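Local coordinates for protein dTDP-4-dehydrorhamnose reductase (PDB 3SC6) that reduces dTDP-4-dehydrorhamnose to dTDP-L-rhamnose with NADPH, in the pathway that makes activated rhamnose in Bacillus anthracis, at residues 55-60 against 95-100; 208-213 against 265-270. All blocks are in the same frame, centred on the assembly; numbering follows the deposited sequence.

In the fold
Interaction 1 (55-60 against 95-100) and interaction 2 (208-213 against 265-270) bear on the same central sheet, with centres about 23 Å apart and nearest atoms about 10 Å apart, so they do not touch. The first joins the starts of strands 59-62 and 100-106, which lie side by side; strand 148-157 comes next to 100-106, and strand 208-211 pairs with 148-157. Along the chain they come in series, interaction 1 closing before interaction 2 opens. Interaction 1 thus belongs to the parallel core of the Rossmann fold, while interaction 2 brings a late loop, between helices 260-264 and 273-283, against strand 208-211 and the residues following it, nearer the bound NADP.

Interaction 1: 55-60 against 95-100; sequences IRPHII and QLVGAK
Lys100 and the 58-60 backbone begin a parallel strand pair. Lys100 N gives its hydrogen to His58 O at 2.8 Å, and Lys100 O takes the N-H of Ile60, with Ile60 N to Lys100 O at 2.9 Å. The two bonds straddle Ile59, and Ile59 CA, 3.5 Å from Lys100 O, adds a CA-H...O contact.

Just before this bridge, the Ala99 methyl faces the Pro57 carbonyl and packs against the next side chain along, with Ile60 CG1 to Ala99 CB at 4.1 Å. Val97, on the last turn of helix 76-97, points at the 56-57 corner. Its CG2 sits 4.4 Å from Pro57 CD, while Val97 CG1 meets Arg56 CG at 4.1 Å. Arg56 turns CG anti to its own N (chi1 -174°) and then runs extended, and the two side chains slide past each other in opposite directions.

Further out, Gly98 ends the helix in a Schellman motif, its positive phi turning the chain into strand 100-106. Val52 of helix 45-55 packs on both Pro57 and Val97, and Val90 and Ser94 touch Ile60. The polar ends look elsewhere: His58 ND1 bonds to the backbone N of Arg7, and Lys100 NZ to Thr204 O.

Backbone bonds therefore set the alignment of the two strands, and apolar groups of Arg56, Pro57, Ile60, Val97 and Ala99 pack between the strand starts and the helices before them, as expected where neighbouring strands of a Rossmann sheet begin.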
loop_
_atom_site.group_PDB
_atom_site.type_symbol
_atom_site.label_atom_id
_atom_site.label_comp_id
_atom_site.label_asym_id
_atom_site.label_seq_id
_atom_site.Cartn_x
_atom_site.Cartn_y
_atom_site.Cartn_z
ATOM N N ILE A 55 -10.295 22.881 -6.071
ATOM C CA ILE A 55 -9.362 22.341 -7.055
ATOM C C ILE A 55 -10.107 21.582 -8.150
ATOM O O ILE A 55 -9.743 21.648 -9.327
ATOM C CB ILE A 55 -8.338 21.403 -6.398
ATOM C CG1 ILE A 55 -7.554 22.148 -5.316
ATOM C CG2 ILE A 55 -7.383 20.856 -7.440
ATOM C CD1 ILE A 55 -6.525 21.298 -4.614
ATOM N N ARG A 56 -11.155 20.873 -7.745
ATOM C CA ARG A 56 -11.986 20.084 -8.653
ATOM C C ARG A 56 -11.080 19.274 -9.581
ATOM O O ARG A 56 -10.898 19.617 -10.752
ATOM C CB ARG A 56 -12.960 20.992 -9.405
ATOM C CG ARG A 56 -13.946 20.245 -10.258
ATOM C CD ARG A 56 -14.995 21.175 -10.820
ATOM N NE ARG A 56 -16.002 20.436 -11.574
ATOM C CZ ARG A 56 -17.088 20.979 -12.114
ATOM N NH1 ARG A 56 -17.335 22.276 -11.967
ATOM N NH2 ARG A 56 -17.944 20.217 -12.782
ATOM N N PRO A 57 -10.515 18.179 -9.045
ATOM C CA PRO A 57 -9.602 17.289 -9.753
ATOM C C PRO A 57 -10.199 16.172 -10.595
ATOM O O PRO A 57 -11.298 15.691 -10.327
ATOM C CB PRO A 57 -8.807 16.661 -8.610
ATOM C CG PRO A 57 -9.799 16.558 -7.505
ATOM C CD PRO A 57 -10.725 17.742 -7.651
ATOM N N HIS A 58 -9.440 15.771 -11.609
ATOM C CA HIS A 58 -9.838 14.704 -12.507
ATOM C C HIS A 58 -9.526 13.366 -11.845
ATOM O O HIS A 58 -10.252 12.392 -12.023
ATOM C CB HIS A 58 -9.073 14.779 -13.837
ATOM C CG HIS A 58 -9.341 16.020 -14.634
ATOM N ND1 HIS A 58 -8.586 17.167 -14.510
ATOM C CD2 HIS A 58 -10.268 16.284 -15.586
ATOM C CE1 HIS A 58 -9.045 18.087 -15.340
ATOM N NE2 HIS A 58 -10.066 17.576 -16.004
ATOM N N ILE A 59 -8.445 13.336 -11.073
ATOM C CA ILE A 59 -8.017 12.124 -10.393
ATOM C C ILE A 59 -7.701 12.370 -8.925
ATOM O O ILE A 59 -7.271 13.453 -8.549
ATOM C CB ILE A 59 -6.734 11.575 -11.061
ATOM C CG1 ILE A 59 -6.895 11.560 -12.586
ATOM C CG2 ILE A 59 -6.404 10.185 -10.540
ATOM C CD1 ILE A 59 -5.668 11.094 -13.327
ATOM N N ILE A 60 -7.937 11.358 -8.097
ATOM C CA ILE A 60 -7.659 11.454 -6.673
ATOM C C ILE A 60 -7.025 10.162 -6.196
ATOM O O ILE A 60 -7.667 9.110 -6.191
ATOM C CB ILE A 60 -8.905 11.722 -5.816
ATOM C CG1 ILE A 60 -9.547 13.057 -6.184
ATOM C CG2 ILE A 60 -8.526 11.752 -4.345
ATOM C CD1 ILE A 60 -10.764 13.392 -5.330
ATOM N N GLN A 95 -17.296 11.887 -6.002
ATOM C CA GLN A 95 -18.537 11.788 -6.764
ATOM C C GLN A 95 -19.044 13.170 -7.209
ATOM O O GLN A 95 -19.343 13.362 -8.386
ATOM C CB GLN A 95 -19.611 11.059 -5.947
ATOM C CG GLN A 95 -20.953 10.868 -6.665
ATOM C CD GLN A 95 -20.861 10.001 -7.925
ATOM O OE1 GLN A 95 -19.823 9.393 -8.187
ATOM N NE2 GLN A 95 -21.944 9.937 -8.700
ATOM N N LEU A 96 -19.139 14.132 -6.288
ATOM C CA LEU A 96 -19.612 15.478 -6.659
ATOM C C LEU A 96 -18.805 16.120 -7.776
ATOM O O LEU A 96 -19.339 16.939 -8.513
ATOM C CB LEU A 96 -19.653 16.457 -5.470
ATOM C CG LEU A 96 -20.644 16.254 -4.322
ATOM C CD1 LEU A 96 -20.475 14.914 -3.646
ATOM C CD2 LEU A 96 -20.481 17.376 -3.312
ATOM N N VAL A 97 -17.524 15.780 -7.891
ATOM C CA VAL A 97 -16.682 16.358 -8.940
ATOM C C VAL A 97 -16.520 15.410 -10.124
ATOM O O VAL A 97 -16.140 15.834 -11.212
ATOM C CB VAL A 97 -15.270 16.723 -8.419
ATOM C CG1 VAL A 97 -15.371 17.742 -7.286
ATOM C CG2 VAL A 97 -14.525 15.478 -7.961
ATOM N N GLY A 98 -16.789 14.127 -9.908
ATOM C CA GLY A 98 -16.668 13.138 -10.968
ATOM C C GLY A 98 -15.221 12.789 -11.247
ATOM O O GLY A 98 -14.824 12.608 -12.399
ATOM N N ALA A 99 -14.430 12.687 -10.185
ATOM C CA ALA A 99 -13.020 12.357 -10.310
ATOM C C ALA A 99 -12.812 10.856 -10.184
ATOM O O ALA A 99 -13.578 10.176 -9.506
ATOM C CB ALA A 99 -12.225 13.070 -9.230
ATOM N N LYS A 100 -11.791 10.334 -10.859
ATOM C CA LYS A 100 -11.492 8.913 -10.782
ATOM C C LYS A 100 -10.827 8.776 -9.427
ATOM O O LYS A 100 -9.947 9.568 -9.094
ATOM C CB LYS A 100 -10.544 8.472 -11.895
ATOM C CG LYS A 100 -11.088 8.686 -13.298
ATOM C CD LYS A 100 -10.100 8.219 -14.360
ATOM C CE LYS A 100 -10.666 8.410 -15.755
ATOM N NZ LYS A 100 -9.716 7.952 -16.802
#

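Interaction 2: 208-213 against 265-270; sequences GTYHVS and NGFLQM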
loop_
_atom_site.group_PDB
_atom_site.type_symbol
_atom_site.label_atom_id
_atom_site.label_comp_id
_atom_site.label_asym_id
_atom_site.label_seq_id
_atom_site.Cartn_x
_atom_site.Cartn_y
_atom_site.Cartn_z
ATOM N N GLY A 208 -12.334 -0.923 -11.159
ATOM C CA GLY A 208 -12.461 -2.202 -10.488
ATOM C C GLY A 208 -11.463 -2.366 -9.368
ATOM O O GLY A 208 -10.852 -1.397 -8.924
ATOM N N THR A 209 -11.306 -3.611 -8.918
ATOM C CA THR A 209 -10.388 -3.949 -7.844
ATOM C C THR A 209 -9.171 -4.635 -8.459
ATOM O O THR A 209 -9.323 -5.547 -9.258
ATOM C CB THR A 209 -11.054 -4.903 -6.826
ATOM O OG1 THR A 209 -12.252 -4.306 -6.311
ATOM C CG2 THR A 209 -10.114 -5.211 -5.689
ATOM N N TYR A 210 -7.975 -4.195 -8.073
ATOM C CA TYR A 210 -6.720 -4.751 -8.588
ATOM C C TYR A 210 -5.664 -5.068 -7.543
ATOM O O TYR A 210 -5.439 -4.277 -6.622
ATOM C CB TYR A 210 -6.059 -3.735 -9.513
ATOM C CG TYR A 210 -6.776 -3.425 -10.795
ATOM C CD1 TYR A 210 -6.397 -4.045 -11.978
ATOM C CD2 TYR A 210 -7.814 -2.508 -10.834
ATOM C CE1 TYR A 210 -7.022 -3.760 -13.162
ATOM C CE2 TYR A 210 -8.460 -2.217 -12.022
ATOM C CZ TYR A 210 -8.057 -2.853 -13.187
ATOM O OH TYR A 210 -8.681 -2.584 -14.379
ATOM N N HIS A 211 -5.007 -6.219 -7.687
ATOM C CA HIS A 211 -3.954 -6.582 -6.756
ATOM C C HIS A 211 -2.635 -6.209 -7.415
ATOM O O HIS A 211 -2.269 -6.781 -8.440
ATOM C CB HIS A 211 -3.922 -8.062 -6.372
ATOM C CG HIS A 211 -5.140 -8.540 -5.655
ATOM N ND1 HIS A 211 -5.506 -9.863 -5.603
ATOM C CD2 HIS A 211 -6.127 -7.854 -5.033
ATOM C CE1 HIS A 211 -6.626 -9.978 -4.911
ATOM N NE2 HIS A 211 -7.031 -8.774 -4.568
ATOM N N VAL A 212 -1.930 -5.247 -6.828
ATOM C CA VAL A 212 -0.651 -4.802 -7.365
ATOM C C VAL A 212 0.453 -5.034 -6.344
ATOM O O VAL A 212 0.467 -4.422 -5.271
ATOM C CB VAL A 212 -0.683 -3.316 -7.733
ATOM C CG1 VAL A 212 0.671 -2.880 -8.282
ATOM C CG2 VAL A 212 -1.784 -3.053 -8.750
ATOM N N SER A 213 1.374 -5.927 -6.690
ATOM C CA SER A 213 2.496 -6.273 -5.837
ATOM C C SER A 213 3.558 -6.864 -6.718
ATOM O O SER A 213 3.282 -7.219 -7.860
ATOM C CB SER A 213 2.092 -7.339 -4.820
ATOM O OG SER A 213 1.030 -6.897 -3.999
ATOM N N ASN A 265 -6.665 -7.319 -17.994
ATOM C CA ASN A 265 -6.830 -5.994 -18.593
ATOM C C ASN A 265 -5.655 -5.578 -19.476
ATOM O O ASN A 265 -5.406 -4.392 -19.672
ATOM C CB ASN A 265 -7.090 -4.936 -17.521
ATOM C CG ASN A 265 -8.363 -5.187 -16.753
ATOM O OD1 ASN A 265 -9.038 -6.182 -16.963
ATOM N ND2 ASN A 265 -8.696 -4.280 -15.858
ATOM N N GLY A 266 -4.926 -6.560 -19.996
ATOM C CA GLY A 266 -3.787 -6.299 -20.873
ATOM C C GLY A 266 -2.519 -5.725 -20.271
ATOM O O GLY A 266 -1.523 -5.576 -20.978
ATOM N N PHE A 267 -2.528 -5.395 -18.984
ATOM C CA PHE A 267 -1.330 -4.838 -18.359
ATOM C C PHE A 267 -0.271 -5.922 -18.212
ATOM O O PHE A 267 -0.601 -7.101 -18.075
ATOM C CB PHE A 267 -1.627 -4.272 -16.970
ATOM C CG PHE A 267 -2.653 -3.177 -16.953
ATOM C CD1 PHE A 267 -3.974 -3.454 -16.653
ATOM C CD2 PHE A 267 -2.295 -1.872 -17.237
ATOM C CE1 PHE A 267 -4.917 -2.448 -16.623
ATOM C CE2 PHE A 267 -3.233 -0.863 -17.216
ATOM C CZ PHE A 267 -4.547 -1.151 -16.909
ATOM N N LEU A 268 1.000 -5.524 -18.248
ATOM C CA LEU A 268 2.092 -6.479 -18.101
ATOM C C LEU A 268 2.280 -6.803 -16.624
ATOM O O LEU A 268 1.843 -6.050 -15.749
ATOM C CB LEU A 268 3.399 -5.946 -18.697
ATOM C CG LEU A 268 3.421 -5.666 -20.201
ATOM C CD1 LEU A 268 4.775 -5.095 -20.601
ATOM C CD2 LEU A 268 3.116 -6.932 -20.998
ATOM N N GLN A 269 2.934 -7.926 -16.350
ATOM C CA GLN A 269 3.176 -8.351 -14.979
ATOM C C GLN A 269 4.193 -7.473 -14.269
ATOM O O GLN A 269 5.101 -6.920 -14.888
ATOM C CB GLN A 269 3.655 -9.808 -14.941
ATOM C CG GLN A 269 2.655 -10.812 -15.503
ATOM C CD GLN A 269 3.161 -12.246 -15.441
ATOM O OE1 GLN A 269 4.269 -12.511 -14.968
ATOM N NE2 GLN A 269 2.345 -13.181 -15.922
ATOM N N MET A 270 4.015 -7.350 -12.959
ATOM C CA MET A 270 4.896 -6.563 -12.115
ATOM C C MET A 270 6.237 -7.271 -12.036
ATOM O O MET A 270 6.321 -8.476 -12.285
ATOM C CB MET A 270 4.317 -6.492 -10.698
ATOM C CG MET A 270 2.988 -5.772 -10.559
ATOM S SD MET A 270 3.108 -4.005 -10.863
ATOM C CE MET A 270 4.221 -3.516 -9.546
#
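Met270 of the loop and Tyr210 of the strand carry most of this contact, at its two ends, where the loop runs beside strand 208-211 and its continuation. Met270 folds back on itself, bent at chi2 (-68°) and again at chi3 (-62°), which brings its sulfur and methyl over to Val212. There Met270 SD lies 3.7 Å from Val212 CG1 and Met270 CE 3.8 Å from the same methyl, the two side chains crossing at about a right angle. Nearer its root, the Met270 side chain starts beside the Ser213 carbonyl. Met197 and Asp193 of helix 191-202 also touch Met270, and Leu194 touches Val212, so the Met270 side chain lies between Val212 and helix 191-202. The carbonyl of Met270 is hydrogen-bonded to the side-chain hydroxyl of Thr215, just past 208-213.

At the other end the Tyr210 ring reaches toward the loop, with CG anti to its carbonyl carbon (chi1 -67°). Phe267 meets it obliquely, Tyr210 CE1 to Phe267 CE1 at 4.3 Å, as one apolar ring against another. Asn265 also comes near the tyrosine ring, but its amide is doubtful in the model. A firmer polar partner for the phenol is Leu206 O, hydrogen-bonded to Tyr210 OH just before the strand. Met261 and Leu262 of helix 260-264 line the ring as well.

The loop thus lies on the side where Val212 meets helix 191-202, while the backbone of strand 208-211 pairs in parallel with strand 148-157. This is a connecting loop closing over an outer strand of the Rossmann-type sheet, with the side chain of Ser213 about 8 Å from the bound NADP.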